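Local coordinates for multicopper oxidase (Pseudomonas thermotolerans, PDB 6VOW), which probably couples the one-electron oxidation of phenolic, lignin-like substrates to the four-electron reduction of dioxygen to water, as laccases of the multicopper oxidase family do, at residues D39-A44 with R82-L87; L102-V107 with E119-V124; L234-A239 with L270-P275. All blocks are in the same frame, centred on the assembly; numbering follows the deposited sequence.

The three contacts follow one another along the chain, each closing before the next opens. Contacts 1 and 2 are neighbours, with centres 11 Å apart, and share a four-stranded mixed sheet: strand 78-85 pairs with strand 37-49 on one side and with strand 120-126 on the other. They touch directly, R82 forming a salt bridge to D122. Contact 2 brings the loop 102-107 against the edge strand 120-126, with G106 about 9 Å from a bound copper. Contact 3 lies far off, centred about 36 Å from contact 1 and about 38 Å from contact 2, among the five- and six-stranded sheets of another part of the chain. The set thus samples two separate cupredoxin-like units.

Contact 1 of 3, residues D39-A44 with R82-L87; sequences DYELIA and RFINKL
Residues E41 to A44 run parallel to R82 to N85 in the sheet of a cupredoxin-like beta sandwich, strand 37-49 lying beside strand 78-85 with the short axes 15° apart. Backbone hydrogen bonds form the ladder. R82 N gives to Y40 O, L42 N to R82 O at 2.8 Å, and I84 N to L42 O. A44 bonds on both sides of N85, giving its N-H to I84 O (3.3 Å) and accepting at its O from K86 N (2.8 Å), so K86 N carries the ladder one step past strand 78-85. N85 OD1 accepts from L87 N, an Asx turn.

On the face of L42, F83 and A44, the F83 ring turns its edge to the alanine methyl, A44 CB lying 3.6 Å from F83 CE1 near the ring plane; L87 CD1 touches the same methyl. Y62 of strand 57-62 packs against L42, A44 and F83. On the other face I43 and I84 run alongside one another, I43 CG1 4.1 Å from I84 CB, and I43 CG2 meets the aliphatic chain of K86, 3.8 Å from K86 CD.

R82 finds its polar partners outside the pair, salt-bridged through NE to D122 and in cation-pi contact with Y120. E41, extended with CG anti to the backbone N (chi1 -176°), crosses I84 obliquely and brings E41 OE2 to 3.2 Å from I84 CD1.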
# COMPACT_ATOMS: atom_id res chain seq x y z
N ASP A 39 21.97 0.05 -1.95
CA ASP A 39 21.94 -0.79 -3.17
C ASP A 39 21.29 -2.17 -3.00
O ASP A 39 21.59 -2.96 -2.06
CB ASP A 39 23.33 -0.99 -3.84
CG ASP A 39 23.73 0.21 -4.61
OD1 ASP A 39 23.20 0.37 -5.69
OD2 ASP A 39 24.49 1.07 -4.15
N TYR A 40 20.40 -2.42 -3.95
CA TYR A 40 19.68 -3.65 -4.07
C TYR A 40 19.66 -4.05 -5.55
O TYR A 40 19.60 -3.17 -6.43
CB TYR A 40 18.25 -3.48 -3.58
CG TYR A 40 18.05 -3.34 -2.10
CD1 TYR A 40 18.05 -4.43 -1.30
CD2 TYR A 40 17.89 -2.11 -1.51
CE1 TYR A 40 17.83 -4.33 0.05
CE2 TYR A 40 17.68 -1.99 -0.18
CZ TYR A 40 17.70 -3.13 0.59
OH TYR A 40 17.47 -3.08 1.91
N GLU A 41 19.84 -5.34 -5.79
CA GLU A 41 19.55 -6.01 -7.06
C GLU A 41 18.26 -6.79 -6.80
O GLU A 41 18.28 -7.72 -5.95
CB GLU A 41 20.65 -7.01 -7.43
CG GLU A 41 20.41 -7.62 -8.80
CD GLU A 41 21.35 -8.74 -9.20
OE1 GLU A 41 21.50 -9.76 -8.52
OE2 GLU A 41 21.92 -8.61 -10.27
N LEU A 42 17.18 -6.41 -7.50
CA LEU A 42 15.87 -7.01 -7.27
C LEU A 42 15.43 -7.71 -8.55
O LEU A 42 15.28 -7.07 -9.58
CB LEU A 42 14.82 -5.99 -6.89
CG LEU A 42 13.50 -6.61 -6.39
CD1 LEU A 42 13.74 -7.57 -5.22
CD2 LEU A 42 12.49 -5.59 -5.96
N ILE A 43 15.19 -9.02 -8.46
CA ILE A 43 14.77 -9.85 -9.62
C ILE A 43 13.29 -10.36 -9.45
O ILE A 43 12.98 -11.03 -8.47
CB ILE A 43 15.71 -11.06 -9.69
CG1 ILE A 43 17.15 -10.64 -9.99
CG2 ILE A 43 15.28 -12.03 -10.72
CD1 ILE A 43 18.15 -11.75 -9.76
N ALA A 44 12.43 -10.05 -10.42
CA ALA A 44 11.11 -10.64 -10.61
C ALA A 44 11.25 -11.95 -11.43
O ALA A 44 11.80 -12.01 -12.53
CB ALA A 44 10.25 -9.66 -11.35
N ARG A 82 18.55 -2.05 -8.79
CA ARG A 82 18.78 -2.65 -10.10
C ARG A 82 17.68 -3.70 -10.24
O ARG A 82 17.78 -4.80 -9.69
CB ARG A 82 20.21 -3.22 -10.13
CG ARG A 82 20.56 -4.17 -11.25
CD ARG A 82 20.54 -3.49 -12.55
NE ARG A 82 21.64 -2.52 -12.77
CZ ARG A 82 22.84 -2.82 -13.22
NH1 ARG A 82 23.23 -4.08 -13.43
NH2 ARG A 82 23.69 -1.84 -13.42
N PHE A 83 16.59 -3.29 -10.93
CA PHE A 83 15.54 -4.18 -11.17
C PHE A 83 15.72 -4.98 -12.48
O PHE A 83 15.91 -4.46 -13.54
CB PHE A 83 14.19 -3.51 -11.16
CG PHE A 83 13.14 -4.41 -11.67
CD1 PHE A 83 12.86 -5.61 -11.00
CD2 PHE A 83 12.44 -4.10 -12.79
CE1 PHE A 83 11.84 -6.47 -11.47
CE2 PHE A 83 11.42 -4.97 -13.28
CZ PHE A 83 11.13 -6.12 -12.61
N ILE A 84 15.67 -6.27 -12.34
CA ILE A 84 15.91 -7.17 -13.46
C ILE A 84 14.67 -8.00 -13.66
O ILE A 84 14.27 -8.72 -12.75
CB ILE A 84 17.07 -8.12 -13.18
CG1 ILE A 84 18.35 -7.31 -12.85
CG2 ILE A 84 17.35 -8.95 -14.43
CD1 ILE A 84 19.54 -8.15 -12.38
N ASN A 85 14.12 -7.94 -14.86
CA ASN A 85 12.88 -8.66 -15.20
C ASN A 85 13.22 -10.08 -15.71
O ASN A 85 13.68 -10.25 -16.84
CB ASN A 85 12.12 -7.88 -16.23
CG ASN A 85 10.80 -8.52 -16.59
OD1 ASN A 85 10.36 -9.43 -15.96
ND2 ASN A 85 10.17 -8.00 -17.56
N LYS A 86 13.04 -11.10 -14.88
CA LYS A 86 13.14 -12.50 -15.36
C LYS A 86 11.78 -13.24 -15.46
O LYS A 86 11.66 -14.48 -15.28
CB LYS A 86 14.09 -13.26 -14.50
CG LYS A 86 15.52 -12.74 -14.55
CD LYS A 86 16.45 -13.80 -13.93
CE LYS A 86 17.93 -13.64 -14.25
NZ LYS A 86 18.77 -14.35 -13.24
N LEU A 87 10.76 -12.45 -15.74
CA LEU A 87 9.46 -12.97 -16.09
C LEU A 87 9.42 -13.11 -17.57
O LEU A 87 10.37 -12.79 -18.31
CB LEU A 87 8.31 -12.05 -15.59
CG LEU A 87 8.28 -11.88 -14.11
CD1 LEU A 87 7.35 -10.76 -13.78
CD2 LEU A 87 7.90 -13.15 -13.37

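Contact 2 of 3, residues L102-V107 with E119-V124; sequences LEMDGV and EYFDYV
M104 reaches from the loop 102-107 to strand 120-124, and its thioether makes most of the contact. CG stands anti to the carbonyl carbon (chi1 -57°) and the chain bends again at chi2, which lays the sulfur alongside the strand backbone. There M104 SD accepts a weak hydrogen bond from V124 N at 3.5 Å, with an N-H...S angle of 150°. The methyl continues along the strand, M104 CE lying 3.6 Å from D122 O and also touching V124 CG2.

Y123 forms a Met-aromatic contact, M104 SD lying 5.4 Å from the Y123 ring centroid in an oblique position. F121 points toward the loop and presents its rim to the backbone, with F121 CZ 3.9 Å from E103 O near the ring plane. The rings also meet each other: F121 CD1 sits above the centre of the Y123 ring, while the Y123 hydroxyl is bound by Q112 and I93 N. An alanine in place of M104 would remove the thioether and would probably leave V124 N without its sulfur partner and a gap beside F121 and Y123.

D105, next in the loop, bonds through its carboxylate to H393 and through its carbonyl to the copper ligand H94. A weak N-H...S bond and van der Waals packing thus join the strand to a loop that probably supports copper-site histidines from the second shell.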
# COMPACT_ATOMS: atom_id res chain seq x y z
N LEU A 102 9.07 11.73 -11.46
CA LEU A 102 8.19 10.96 -12.37
C LEU A 102 8.93 9.85 -13.08
O LEU A 102 8.40 8.74 -13.27
CB LEU A 102 7.69 11.86 -13.44
CG LEU A 102 6.64 11.16 -14.37
CD1 LEU A 102 5.35 10.80 -13.66
CD2 LEU A 102 6.33 12.13 -15.47
N GLU A 103 10.16 10.12 -13.49
CA GLU A 103 10.99 9.10 -14.18
C GLU A 103 11.12 7.79 -13.43
O GLU A 103 11.42 6.75 -14.04
CB GLU A 103 12.39 9.65 -14.43
CG GLU A 103 12.40 10.91 -15.28
CD GLU A 103 12.36 12.23 -14.48
OE1 GLU A 103 11.46 12.45 -13.61
OE2 GLU A 103 13.22 13.09 -14.76
N MET A 104 10.92 7.83 -12.10
CA MET A 104 11.06 6.66 -11.31
C MET A 104 9.70 6.20 -10.88
O MET A 104 9.63 5.38 -10.07
CB MET A 104 11.99 6.97 -10.12
CG MET A 104 13.41 7.50 -10.54
SD MET A 104 14.29 6.07 -11.16
CE MET A 104 15.71 6.68 -12.01
N ASP A 105 8.59 6.65 -11.45
CA ASP A 105 7.30 6.22 -10.85
C ASP A 105 6.89 4.82 -11.31
O ASP A 105 6.06 4.22 -10.70
CB ASP A 105 6.21 7.22 -11.11
CG ASP A 105 4.95 7.02 -10.20
OD1 ASP A 105 5.04 6.64 -9.01
OD2 ASP A 105 3.83 7.31 -10.70
N GLY A 106 7.53 4.27 -12.33
CA GLY A 106 7.26 2.90 -12.71
C GLY A 106 5.94 2.71 -13.44
O GLY A 106 5.45 1.61 -13.60
N VAL A 107 5.39 3.79 -13.95
CA VAL A 107 4.20 3.67 -14.74
C VAL A 107 4.52 3.54 -16.25
O VAL A 107 5.18 4.40 -16.84
CB VAL A 107 3.31 4.88 -14.49
CG1 VAL A 107 2.19 4.86 -15.51
CG2 VAL A 107 2.79 4.84 -13.06
N GLU A 119 15.77 -7.89 -19.39
CA GLU A 119 16.34 -6.56 -19.27
C GLU A 119 16.36 -6.16 -17.76
O GLU A 119 15.97 -6.97 -16.92
CB GLU A 119 15.48 -5.52 -20.05
CG GLU A 119 15.44 -5.53 -21.59
CD GLU A 119 14.63 -4.31 -22.15
OE1 GLU A 119 14.04 -3.49 -21.36
OE2 GLU A 119 14.58 -4.16 -23.41
N TYR A 120 16.81 -4.92 -17.47
CA TYR A 120 16.89 -4.31 -16.12
C TYR A 120 16.56 -2.86 -16.14
O TYR A 120 16.54 -2.26 -17.17
CB TYR A 120 18.27 -4.55 -15.48
CG TYR A 120 19.39 -3.78 -16.05
CD1 TYR A 120 20.10 -4.26 -17.18
CD2 TYR A 120 19.78 -2.56 -15.49
CE1 TYR A 120 21.15 -3.53 -17.73
CE2 TYR A 120 20.82 -1.82 -16.04
CZ TYR A 120 21.51 -2.33 -17.13
OH TYR A 120 22.51 -1.61 -17.66
N PHE A 121 16.24 -2.28 -14.98
CA PHE A 121 15.96 -0.84 -14.89
C PHE A 121 16.50 -0.49 -13.50
O PHE A 121 16.41 -1.30 -12.53
CB PHE A 121 14.46 -0.49 -15.02
CG PHE A 121 14.18 0.97 -15.14
CD1 PHE A 121 13.94 1.75 -14.00
CD2 PHE A 121 14.14 1.62 -16.42
CE1 PHE A 121 13.62 3.11 -14.11
CE2 PHE A 121 13.84 2.99 -16.53
CZ PHE A 121 13.58 3.74 -15.38
N ASP A 122 17.15 0.65 -13.45
CA ASP A 122 17.77 1.10 -12.21
C ASP A 122 16.87 2.16 -11.64
O ASP A 122 16.83 3.29 -12.16
CB ASP A 122 19.11 1.66 -12.52
CG ASP A 122 20.20 0.62 -12.59
OD1 ASP A 122 20.16 -0.38 -11.87
OD2 ASP A 122 21.16 0.84 -13.34
N TYR A 123 16.17 1.79 -10.55
CA TYR A 123 15.34 2.77 -9.83
C TYR A 123 16.24 3.37 -8.79
O TYR A 123 16.69 2.66 -7.93
CB TYR A 123 14.06 2.19 -9.18
CG TYR A 123 13.09 1.59 -10.21
CD1 TYR A 123 12.13 2.36 -10.80
CD2 TYR A 123 13.14 0.25 -10.54
CE1 TYR A 123 11.26 1.84 -11.74
CE2 TYR A 123 12.28 -0.30 -11.47
CZ TYR A 123 11.35 0.50 -12.07
OH TYR A 123 10.56 -0.06 -13.00
N VAL A 124 16.52 4.66 -8.89
CA VAL A 124 17.26 5.44 -7.89
C VAL A 124 16.45 6.62 -7.45
O VAL A 124 16.07 7.47 -8.30
CB VAL A 124 18.58 6.13 -8.43
CG1 VAL A 124 19.65 6.08 -7.36
CG2 VAL A 124 19.07 5.57 -9.73

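Contact 3 of 3, residues L234-A239 with L270-P275; sequences LNLPGA and LAVRVP
The interior of a beta sandwich is the setting in which L236 and A239, on the turn that follows strand 232-235, meet V272 near the end of strand 267-273. L236 and V272 reach toward each other tip to tip, with L236 CD1 3.7 Å from V272 CG2. With its CG anti to the backbone N (chi1 -151°), L236 sends this branch across to the valine; the same methyl also skirts L270, lying 4.5 Å from L270 CD2. V272 uses both of its branches: while CG2 takes the leucine, CG1 faces the methyl of A239, at 4.1 Å from A239 CB. One valine thus bridges two residues of the turn.

The turn passes between two sheets of this cupredoxin-like unit, from strand 232-235 of the five-stranded sheet to strand 240-246 of the six-stranded one, and its L236 and A239 pack on V272 of strand 267-273, beside strand 240-246. No hydrogen bond joins the segments, and contact between them comes mainly from methyl groups. A weak bond spans the turn, from A239 N to L236 O (3.4 Å), and L236 and A239 both face V272. At G238 the backbone takes a positive phi of 101°, in a conformation where a side chain would press on the preceding carbonyl oxygen.

L281 of strand 280-285 packs against both L236 and A239, and L221 of strand 218-225 lies against V272. A239 CB also lies 4.3 Å from R273 O, while R273 NH1 bonds to the carbonyls of G216 and G303.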
# COMPACT_ATOMS: atom_id res chain seq x y z
N LEU A 234 -9.08 -5.00 10.61
CA LEU A 234 -8.08 -5.46 11.60
C LEU A 234 -8.50 -5.13 12.98
O LEU A 234 -8.94 -4.02 13.28
CB LEU A 234 -6.71 -4.78 11.36
CG LEU A 234 -5.89 -5.06 10.11
CD1 LEU A 234 -4.59 -4.26 10.18
CD2 LEU A 234 -5.57 -6.52 9.96
N ASN A 235 -8.31 -6.07 13.86
CA ASN A 235 -8.71 -5.90 15.24
C ASN A 235 -7.79 -6.83 15.96
O ASN A 235 -7.31 -7.79 15.33
CB ASN A 235 -10.22 -6.17 15.43
CG ASN A 235 -10.61 -7.57 15.07
OD1 ASN A 235 -11.00 -7.87 13.94
ND2 ASN A 235 -10.54 -8.44 16.04
N LEU A 236 -7.46 -6.49 17.21
CA LEU A 236 -6.49 -7.33 18.01
C LEU A 236 -7.03 -7.45 19.45
O LEU A 236 -6.58 -6.74 20.35
CB LEU A 236 -5.10 -6.70 17.97
CG LEU A 236 -3.81 -7.53 18.09
CD1 LEU A 236 -2.66 -6.53 18.32
CD2 LEU A 236 -3.85 -8.57 19.17
N PRO A 237 -8.02 -8.35 19.67
CA PRO A 237 -8.72 -8.22 20.94
C PRO A 237 -7.83 -8.51 22.07
O PRO A 237 -7.04 -9.40 21.96
CB PRO A 237 -9.82 -9.29 20.87
CG PRO A 237 -9.77 -9.85 19.49
CD PRO A 237 -8.45 -9.52 18.90
N GLY A 238 -7.93 -7.75 23.15
CA GLY A 238 -7.08 -8.05 24.33
C GLY A 238 -5.84 -7.18 24.50
O GLY A 238 -5.56 -6.72 25.57
N ALA A 239 -5.09 -6.96 23.44
CA ALA A 239 -3.79 -6.30 23.57
C ALA A 239 -4.03 -4.82 23.60
O ALA A 239 -5.06 -4.36 23.10
CB ALA A 239 -2.90 -6.65 22.40
N LEU A 270 1.49 -0.28 14.04
CA LEU A 270 0.61 -0.62 15.07
C LEU A 270 1.56 -0.98 16.19
O LEU A 270 2.27 -2.00 16.08
CB LEU A 270 -0.29 -1.80 14.61
CG LEU A 270 -1.25 -2.28 15.71
CD1 LEU A 270 -1.98 -1.13 16.37
CD2 LEU A 270 -2.25 -3.29 15.26
N ALA A 271 1.68 -0.12 17.19
CA ALA A 271 2.50 -0.48 18.38
C ALA A 271 1.69 -1.23 19.37
O ALA A 271 0.61 -0.73 19.80
CB ALA A 271 3.05 0.71 19.05
N VAL A 272 2.23 -2.39 19.78
CA VAL A 272 1.49 -3.31 20.60
C VAL A 272 2.30 -3.55 21.90
O VAL A 272 3.49 -3.86 21.86
CB VAL A 272 1.33 -4.66 19.85
CG1 VAL A 272 0.72 -5.74 20.74
CG2 VAL A 272 0.39 -4.45 18.68
N ARG A 273 1.64 -3.42 23.04
CA ARG A 273 2.24 -3.93 24.27
C ARG A 273 2.01 -5.38 24.29
O ARG A 273 0.87 -5.86 24.34
CB ARG A 273 1.64 -3.34 25.50
CG ARG A 273 2.23 -3.96 26.84
CD ARG A 273 3.63 -3.53 27.03
NE ARG A 273 3.66 -2.09 27.22
CZ ARG A 273 4.73 -1.38 27.58
NH1 ARG A 273 5.96 -1.94 27.84
NH2 ARG A 273 4.57 -0.08 27.69
N VAL A 274 3.12 -6.10 24.25
CA VAL A 274 3.09 -7.53 24.25
C VAL A 274 2.81 -7.94 25.69
O VAL A 274 3.50 -7.52 26.63
CB VAL A 274 4.42 -8.11 23.77
CG1 VAL A 274 4.39 -9.61 23.80
CG2 VAL A 274 4.75 -7.65 22.37
N PRO A 275 1.78 -8.80 25.88
CA PRO A 275 1.42 -9.16 27.20
C PRO A 275 2.46 -10.08 27.77
O PRO A 275 3.42 -10.41 27.12
CB PRO A 275 0.07 -9.85 27.03
CG PRO A 275 -0.04 -10.21 25.60
CD PRO A 275 1.15 -9.68 24.89